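Local coordinates for xyloglucan-specific endo-beta-1,4-glucanase BoGH5A (Bacteroides ovatus, PDB 3ZMR), which cleaves the beta-1,4-glucan backbone of xyloglucans internally, retaining the beta configuration and releasing xyloglucan oligosaccharides, at residues M110-M122 and D325-Y337. Numbering follows the deposited sequence. Where two conformers were deposited one is given.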
loop_
_atom_site.group_PDB
_atom_site.type_symbol
_atom_site.label_atom_id
_atom_site.label_comp_id
_atom_site.label_asym_id
_atom_site.label_seq_id
_atom_site.Cartn_x
_atom_site.Cartn_y
_atom_site.Cartn_z
ATOM N N MET A 110 -14.256 16.987 1.586
ATOM C CA MET A 110 -14.010 15.761 0.834
ATOM C C MET A 110 -14.579 15.963 -0.569
ATOM O O MET A 110 -15.764 15.732 -0.815
ATOM C CB MET A 110 -14.604 14.516 1.515
ATOM C CG MET A 110 -14.374 14.441 3.012
ATOM S SD MET A 110 -12.681 14.601 3.583
ATOM C CE MET A 110 -12.039 12.978 3.237
ATOM N N ARG A 111 -13.735 16.440 -1.483
ATOM C CA ARG A 111 -14.152 16.738 -2.856
ATOM C C ARG A 111 -14.646 15.489 -3.567
ATOM O O ARG A 111 -14.187 14.375 -3.309
ATOM C CB ARG A 111 -13.006 17.350 -3.633
ATOM C CG ARG A 111 -12.606 18.733 -3.106
ATOM C CD ARG A 111 -11.277 19.162 -3.704
ATOM N NE ARG A 111 -10.188 18.447 -3.051
ATOM C CZ ARG A 111 -8.909 18.569 -3.367
ATOM N NH1 ARG A 111 -8.520 19.328 -4.401
ATOM N NH2 ARG A 111 -8.018 17.922 -2.635
ATOM N N ASP A 112 -15.569 15.690 -4.508
ATOM C CA ASP A 112 -16.083 14.595 -5.310
ATOM C C ASP A 112 -15.100 14.288 -6.448
ATOM O O ASP A 112 -15.337 14.601 -7.641
ATOM C CB ASP A 112 -17.461 14.938 -5.876
ATOM C CG ASP A 112 -18.146 13.744 -6.490
ATOM O OD1 ASP A 112 -17.730 12.600 -6.271
ATOM O OD2 ASP A 112 -19.154 13.959 -7.167
ATOM N N LEU A 113 -13.993 13.652 -6.060
ATOM C CA LEU A 113 -12.895 13.279 -6.957
ATOM C C LEU A 113 -12.525 11.825 -6.716
ATOM O O LEU A 113 -12.400 11.408 -5.565
ATOM C CB LEU A 113 -11.669 14.155 -6.670
ATOM C CG LEU A 113 -11.792 15.654 -6.942
ATOM C CD1 LEU A 113 -10.565 16.374 -6.430
ATOM C CD2 LEU A 113 -12.005 15.883 -8.440
ATOM N N THR A 114 -12.337 11.062 -7.785
ATOM C CA THR A 114 -11.788 9.725 -7.654
ATOM C C THR A 114 -10.329 9.837 -7.177
ATOM O O THR A 114 -9.703 10.881 -7.324
ATOM C CB THR A 114 -11.807 8.938 -8.954
ATOM O OG1 THR A 114 -10.950 9.615 -9.869
ATOM C CG2 THR A 114 -13.218 8.825 -9.513
ATOM N N SER A 115 -9.810 8.759 -6.596
ATOM C CA SER A 115 -8.387 8.728 -6.257
ATOM C C SER A 115 -7.540 9.032 -7.495
ATOM O O SER A 115 -6.513 9.707 -7.405
ATOM C CB SER A 115 -8.006 7.434 -5.586
ATOM O OG SER A 115 -8.589 7.375 -4.303
ATOM N N MET A 116 -7.946 8.508 -8.655
ATOM C CA MET A 116 -7.196 8.808 -9.881
ATOM C C MET A 116 -7.120 10.328 -10.140
ATOM O O MET A 116 -6.069 10.882 -10.504
ATOM C CB MET A 116 -7.783 8.053 -11.085
ATOM C CG MET A 116 -6.968 8.235 -12.358
ATOM S SD MET A 116 -5.261 7.600 -12.273
ATOM C CE MET A 116 -5.626 5.888 -12.294
ATOM N N GLN A 117 -8.257 11.006 -10.010
ATOM C CA GLN A 117 -8.314 12.464 -10.227
ATOM C C GLN A 117 -7.475 13.190 -9.183
ATOM O O GLN A 117 -6.765 14.133 -9.481
ATOM C CB GLN A 117 -9.760 12.953 -10.169
ATOM C CG GLN A 117 -10.595 12.570 -11.384
ATOM C CD GLN A 117 -12.038 12.986 -11.239
ATOM O OE1 GLN A 117 -12.697 12.565 -10.306
ATOM N NE2 GLN A 117 -12.516 13.856 -12.136
ATOM N N LEU A 118 -7.534 12.713 -7.943
ATOM C CA LEU A 118 -6.743 13.312 -6.876
ATOM C C LEU A 118 -5.264 13.149 -7.207
ATOM O O LEU A 118 -4.469 14.074 -6.971
ATOM C CB LEU A 118 -7.082 12.694 -5.525
ATOM C CG LEU A 118 -6.697 13.575 -4.336
ATOM C CD1 LEU A 118 -7.733 14.646 -4.066
ATOM C CD2 LEU A 118 -6.478 12.738 -3.076
ATOM N N SER A 119 -4.894 11.986 -7.744
ATOM C CA SER A 119 -3.480 11.705 -8.042
ATOM C C SER A 119 -2.913 12.723 -9.033
ATOM O O SER A 119 -1.758 13.124 -8.924
ATOM C CB SER A 119 -3.262 10.261 -8.517
ATOM O OG SER A 119 -3.637 10.076 -9.852
ATOM N N ALA A 120 -3.746 13.201 -9.941
ATOM C CA ALA A 120 -3.286 14.131 -10.963
ATOM C C ALA A 120 -2.988 15.530 -10.366
ATOM O O ALA A 120 -2.250 16.321 -10.961
ATOM C CB ALA A 120 -4.334 14.239 -12.051
ATOM N N LEU A 121 -3.535 15.812 -9.184
ATOM C CA LEU A 121 -3.299 17.063 -8.441
ATOM C C LEU A 121 -2.085 16.966 -7.516
ATOM O O LEU A 121 -1.516 17.965 -7.085
ATOM C CB LEU A 121 -4.533 17.407 -7.593
ATOM C CG LEU A 121 -5.848 17.534 -8.349
ATOM C CD1 LEU A 121 -6.985 17.856 -7.372
ATOM C CD2 LEU A 121 -5.749 18.614 -9.421
ATOM N N MET A 122 -1.704 15.741 -7.211
ATOM C CA MET A 122 -0.660 15.501 -6.211
ATOM C C MET A 122 0.719 15.758 -6.769
ATOM O O MET A 122 1.545 16.393 -6.106
ATOM C CB MET A 122 -0.827 14.100 -5.609
ATOM C CG MET A 122 -2.024 14.054 -4.657
ATOM S SD MET A 122 -2.603 12.458 -4.028
ATOM C CE MET A 122 -1.130 11.992 -3.197
ATOM N N ASP A 325 -14.406 -2.241 -0.559
ATOM C CA ASP A 325 -14.589 -0.945 0.097
ATOM C C ASP A 325 -16.095 -0.584 0.063
ATOM O O ASP A 325 -16.880 -1.170 -0.689
ATOM C CB ASP A 325 -13.692 0.111 -0.607
ATOM C CG ASP A 325 -13.436 1.382 0.228
ATOM O OD1 ASP A 325 -13.973 1.537 1.375
ATOM O OD2 ASP A 325 -12.631 2.220 -0.257
ATOM N N ILE A 326 -16.462 0.403 0.874
ATOM C CA ILE A 326 -17.842 0.874 1.041
ATOM C C ILE A 326 -18.131 2.117 0.177
ATOM O O ILE A 326 -19.286 2.513 0.025
ATOM C CB ILE A 326 -18.120 1.227 2.533
ATOM C CG1 ILE A 326 -19.623 1.435 2.815
ATOM C CG2 ILE A 326 -17.302 2.466 2.971
ATOM C CD1 ILE A 326 -20.451 0.188 2.670
ATOM N N VAL A 327 -17.075 2.705 -0.411
ATOM C CA VAL A 327 -17.144 3.829 -1.347
ATOM C C VAL A 327 -16.382 3.432 -2.595
ATOM O O VAL A 327 -15.494 2.573 -2.540
ATOM C CB VAL A 327 -16.578 5.134 -0.794
ATOM C CG1 VAL A 327 -17.530 5.748 0.216
ATOM C CG2 VAL A 327 -15.173 4.916 -0.237
ATOM N N GLN A 328 -16.764 4.037 -3.717
ATOM C CA GLN A 328 -16.146 3.747 -5.004
ATOM C C GLN A 328 -14.920 4.653 -5.230
ATOM O O GLN A 328 -14.955 5.861 -4.951
ATOM C CB GLN A 328 -17.124 3.913 -6.184
ATOM C CG GLN A 328 -18.317 2.964 -6.165
ATOM C CD GLN A 328 -19.116 2.951 -7.472
ATOM O OE1 GLN A 328 -18.636 2.468 -8.499
ATOM N NE2 GLN A 328 -20.342 3.451 -7.423
ATOM N N ASN A 329 -13.841 4.019 -5.699
ATOM C CA ASN A 329 -12.698 4.730 -6.302
ATOM C C ASN A 329 -12.019 5.700 -5.300
ATOM O O ASN A 329 -11.751 6.883 -5.637
ATOM C CB ASN A 329 -13.118 5.478 -7.586
ATOM C CG ASN A 329 -13.730 4.566 -8.611
ATOM O OD1 ASN A 329 -14.799 4.869 -9.146
ATOM N ND2 ASN A 329 -13.090 3.473 -8.890
ATOM N N ARG A 330 -11.771 5.197 -4.080
ATOM C CA ARG A 330 -11.073 5.985 -3.056
ATOM C C ARG A 330 -9.861 5.235 -2.490
ATOM O O ARG A 330 -9.474 5.451 -1.319
ATOM C CB ARG A 330 -12.016 6.426 -1.938
ATOM C CG ARG A 330 -13.110 7.411 -2.354
ATOM C CD ARG A 330 -12.544 8.709 -2.914
ATOM N NE ARG A 330 -13.562 9.754 -3.116
ATOM C CZ ARG A 330 -14.390 9.813 -4.160
ATOM N NH1 ARG A 330 -14.319 8.903 -5.138
ATOM N NH2 ARG A 330 -15.268 10.814 -4.237
ATOM N N ILE A 331 -9.257 4.388 -3.326
ATOM C CA ILE A 331 -8.055 3.627 -2.978
ATOM C C ILE A 331 -6.937 3.818 -4.011
ATOM O O ILE A 331 -7.131 3.764 -5.231
ATOM C CB ILE A 331 -8.341 2.123 -2.790
ATOM C CG1 ILE A 331 -9.277 1.925 -1.568
ATOM C CG2 ILE A 331 -7.034 1.347 -2.560
ATOM C CD1 ILE A 331 -9.755 0.533 -1.292
ATOM N N PHE A 332 -5.745 4.065 -3.475
ATOM C CA PHE A 332 -4.484 4.055 -4.239
ATOM C C PHE A 332 -3.703 2.763 -3.944
ATOM O O PHE A 332 -3.754 2.262 -2.809
ATOM C CB PHE A 332 -3.519 5.144 -3.745
ATOM C CG PHE A 332 -3.857 6.564 -4.120
ATOM C CD1 PHE A 332 -4.887 7.272 -3.508
ATOM C CD2 PHE A 332 -3.029 7.248 -5.007
ATOM C CE1 PHE A 332 -5.126 8.616 -3.831
ATOM C CE2 PHE A 332 -3.254 8.573 -5.339
ATOM C CZ PHE A 332 -4.301 9.276 -4.754
ATOM N N LEU A 333 -2.897 2.329 -4.911
ATOM C CA LEU A 333 -1.843 1.333 -4.687
ATOM C C LEU A 333 -0.524 2.060 -4.423
ATOM O O LEU A 333 -0.240 3.106 -5.041
ATOM C CB LEU A 333 -1.659 0.470 -5.946
ATOM C CG LEU A 333 -0.468 -0.492 -5.966
ATOM C CD1 LEU A 333 -0.653 -1.592 -4.940
ATOM C CD2 LEU A 333 -0.358 -1.125 -7.330
ATOM N N GLU A 334 0.294 1.486 -3.527
ATOM C CA GLU A 334 1.661 1.959 -3.263
ATOM C C GLU A 334 2.691 0.866 -3.558
ATOM O O GLU A 334 2.581 -0.256 -3.073
ATOM C CB GLU A 334 1.813 2.414 -1.811
ATOM C CG GLU A 334 3.226 2.839 -1.432
ATOM C CD GLU A 334 3.355 3.389 -0.038
ATOM O OE1 GLU A 334 2.389 3.237 0.777
ATOM O OE2 GLU A 334 4.446 3.972 0.258
ATOM N N CYS A 335 3.710 1.259 -4.329
ATOM C CA CYS A 335 4.941 0.513 -4.511
ATOM C C CYS A 335 6.108 1.430 -4.171
ATOM O O CYS A 335 5.966 2.663 -4.154
ATOM C CB CYS A 335 5.109 0.033 -5.951
ATOM S SG CYS A 335 3.804 -1.097 -6.520
ATOM N N HIS A 336 7.260 0.821 -3.895
ATOM C CA HIS A 336 8.509 1.543 -3.762
ATOM C C HIS A 336 9.405 1.122 -4.905
ATOM O O HIS A 336 9.216 0.052 -5.477
ATOM C CB HIS A 336 9.153 1.282 -2.394
ATOM C CG HIS A 336 8.331 1.725 -1.229
ATOM N ND1 HIS A 336 8.625 1.385 0.070
ATOM C CD2 HIS A 336 7.228 2.507 -1.172
ATOM C CE1 HIS A 336 7.721 1.928 0.870
ATOM N NE2 HIS A 336 6.856 2.598 0.137
ATOM N N TYR A 337 10.407 1.935 -5.219
ATOM C CA TYR A 337 11.242 1.646 -6.409
ATOM C C TYR A 337 12.674 2.098 -6.139
ATOM O O TYR A 337 12.958 3.291 -6.062
ATOM C CB TYR A 337 10.702 2.326 -7.675
ATOM C CG TYR A 337 11.419 1.842 -8.906
ATOM C CD1 TYR A 337 11.183 0.573 -9.428
ATOM C CD2 TYR A 337 12.399 2.624 -9.506
ATOM C CE1 TYR A 337 11.887 0.120 -10.525
ATOM C CE2 TYR A 337 13.101 2.191 -10.610
ATOM C CZ TYR A 337 12.833 0.929 -11.122
ATOM O OH TYR A 337 13.525 0.468 -12.221
HETATM O O HOH W 1 -16.173 12.561 -1.479
HETATM O O HOH W 2 -15.917 11.072 -7.422
#
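Ser115 N, in the first turn of helix 115-122, donates to Asn329 O over 2.9 Å with an N-H...O angle of 162°, so an amide that no earlier helical carbonyl serves is satisfied by the loop leading into strand 331-337. A capping box closes the helix start: Thr114 OG1, on a short side chain close to its own backbone, accepts from Gln117 N, and the longer Gln117 folds back so that its OE1 accepts from Thr114 N. In one of its two conformers Arg330, bent at chi2 (-60°), reaches toward the residues before the helix and lays a guanidinium face against Leu113 O, 2.9 Å from Arg330 CZ. At the edge of that group Asp112 OD1 makes a long salt bridge to Arg330 NH2 (3.7 Å), reinforced by a water bound to both atoms. The contact sets a helix across the N-terminal end of the sixth strand of the family 5 (beta/alpha)8 barrel; the C-terminal end of this strand carries His336 to the bound glycan. Phe332 suits the interface because its flat, apolar ring fits between strand and helix. Small Ser115 lets it approach, CB 3.6 Å from Phe332 CE1, while its OG bonds to His303. Ser119 CB and Met122 SD meet the ring obliquely, the sulfur 3.7 Å from Phe332 CZ. Replacing Phe332 by an alanine is likely to deprive Met122 SD of this ring and open a gap between helix and strand. Toward exposed Asn329, Thr114 CG2 lies beside Asn329 CB at 3.9 Å.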